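Local coordinates for protein CopC (Methylosinus trichosporium OB3b, PDB 5ICU) that binds copper(II) in the periplasm and probably serves as a copper chaperone or carrier in metal homeostasis, at residues 39-42 against 43-47. Residues are numbered along the deposited sequence; the frame is centred on the assembly and turned at random.
Sequences ILDS and TGKLV
Asp-41 and Gly-44 frame a type I beta turn with a G1 bulge, closing the antiparallel hairpin of strands 36-40 and 46-50 at the edge of the larger sheet of this cupredoxin-like fold. Backbone bonds set the register: Val-47 N gives to Ile-39 O (2.8 Å), Asp-41 N to Lys-45 O, and Gly-44 N to Asp-41 O across the turn. Leu-40 and Leu-46 lie between the first two as a non-hydrogen-bonded pair. Glycine suits the bulge because the positive phi of Gly-44 (87°) would push a CB against the preceding carbonyl oxygen.

Apolar contacts flank the ladder. Leu-40 CD2 meets Leu-46 CD1 at 4.0 Å on one face. Ile-39 CG2 touches Val-47 CB at 4.2 Å, and buried Ile-39 also packs on Tyr-73 of strand 71-80.

The polar contacts gather on Asp-41 OD1. With CG between backbone N and carbonyl carbon (chi1 78°), the short side chain brings its carboxylate back over the turn, beside the CB methylene of Lys-45. Thr-43 N, closing an Asx turn, and Lys-45 N approach OD1 out of the carboxylate plane. Threonine adds a hydroxyl donor: Thr-43 OG1 meets the syn lone pair of Asp-41 OD1 at 2.8 Å.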
loop_
_atom_site.group_PDB
_atom_site.type_symbol
_atom_site.label_atom_id
_atom_site.label_comp_id
_atom_site.label_asym_id
_atom_site.label_seq_id
_atom_site.Cartn_x
_atom_site.Cartn_y
_atom_site.Cartn_z
ATOM N N ILE A 39 -6.499 -0.498 0.474
ATOM C CA ILE A 39 -6.431 -1.766 1.184
ATOM C C ILE A 39 -7.776 -2.409 1.141
ATOM O O ILE A 39 -8.791 -1.782 1.484
ATOM C CB ILE A 39 -6.007 -1.547 2.657
ATOM C CG1 ILE A 39 -4.631 -0.857 2.736
ATOM C CG2 ILE A 39 -6.011 -2.860 3.430
ATOM C CD1 ILE A 39 -4.209 -0.492 4.137
ATOM N N LEU A 40 -7.788 -3.670 0.720
ATOM C CA LEU A 40 -8.996 -4.522 0.655
ATOM C C LEU A 40 -8.882 -5.592 1.701
ATOM O O LEU A 40 -7.814 -6.115 1.927
ATOM C CB LEU A 40 -9.131 -5.201 -0.727
ATOM C CG LEU A 40 -9.065 -4.317 -1.935
ATOM C CD1 LEU A 40 -9.254 -5.181 -3.184
ATOM C CD2 LEU A 40 -10.055 -3.165 -1.892
ATOM N N ASP A 41 -9.979 -5.902 2.373
ATOM C CA ASP A 41 -9.980 -7.042 3.304
ATOM C C ASP A 41 -10.150 -8.365 2.588
ATOM O O ASP A 41 -10.161 -8.398 1.359
ATOM C CB ASP A 41 -11.006 -6.812 4.444
ATOM C CG ASP A 41 -12.447 -7.067 4.054
ATOM O OD1 ASP A 41 -12.722 -7.595 2.995
ATOM O OD2 ASP A 41 -13.355 -6.712 4.870
ATOM N N SER A 42 -10.220 -9.457 3.343
ATOM C CA SER A 42 -10.214 -10.774 2.766
ATOM C C SER A 42 -11.460 -11.130 2.013
ATOM O O SER A 42 -11.489 -12.157 1.365
ATOM C CB SER A 42 -9.952 -11.819 3.858
ATOM O OG SER A 42 -11.009 -11.886 4.771
ATOM N N THR A 43 -12.498 -10.293 2.100
ATOM C CA THR A 43 -13.714 -10.430 1.253
ATOM C C THR A 43 -13.702 -9.483 0.037
ATOM O O THR A 43 -14.599 -9.501 -0.809
ATOM C CB THR A 43 -15.012 -10.200 2.070
ATOM O OG1 THR A 43 -15.189 -8.822 2.374
ATOM C CG2 THR A 43 -14.978 -10.976 3.361
ATOM N N GLY A 44 -12.683 -8.652 -0.053
ATOM C CA GLY A 44 -12.563 -7.643 -1.078
ATOM C C GLY A 44 -13.255 -6.317 -0.737
ATOM O O GLY A 44 -13.319 -5.466 -1.595
ATOM N N LYS A 45 -13.707 -6.146 0.504
ATOM C CA LYS A 45 -14.282 -4.883 0.937
ATOM C C LYS A 45 -13.187 -3.827 1.053
ATOM O O LYS A 45 -12.099 -4.074 1.588
ATOM C CB LYS A 45 -14.975 -5.056 2.284
ATOM C CG LYS A 45 -15.686 -3.822 2.753
ATOM C CD LYS A 45 -16.546 -4.101 3.979
ATOM C CE LYS A 45 -17.380 -2.873 4.323
ATOM N NZ LYS A 45 -16.544 -1.696 4.700
ATOM N N LEU A 46 -13.485 -2.620 0.580
ATOM C CA LEU A 46 -12.565 -1.492 0.667
ATOM C C LEU A 46 -12.446 -1.033 2.105
ATOM O O LEU A 46 -13.413 -0.612 2.704
ATOM C CB LEU A 46 -13.051 -0.374 -0.257
ATOM C CG LEU A 46 -12.169 0.882 -0.279
ATOM C CD1 LEU A 46 -10.774 0.625 -0.754
ATOM C CD2 LEU A 46 -12.869 1.960 -1.106
ATOM N N VAL A 47 -11.243 -1.113 2.651
ATOM C CA VAL A 47 -10.964 -0.666 4.031
ATOM C C VAL A 47 -10.628 0.824 4.043
ATOM O O VAL A 47 -11.170 1.593 4.852
ATOM C CB VAL A 47 -9.821 -1.484 4.640
ATOM C CG1 VAL A 47 -9.483 -0.981 6.046
ATOM C CG2 VAL A 47 -10.228 -2.971 4.727
#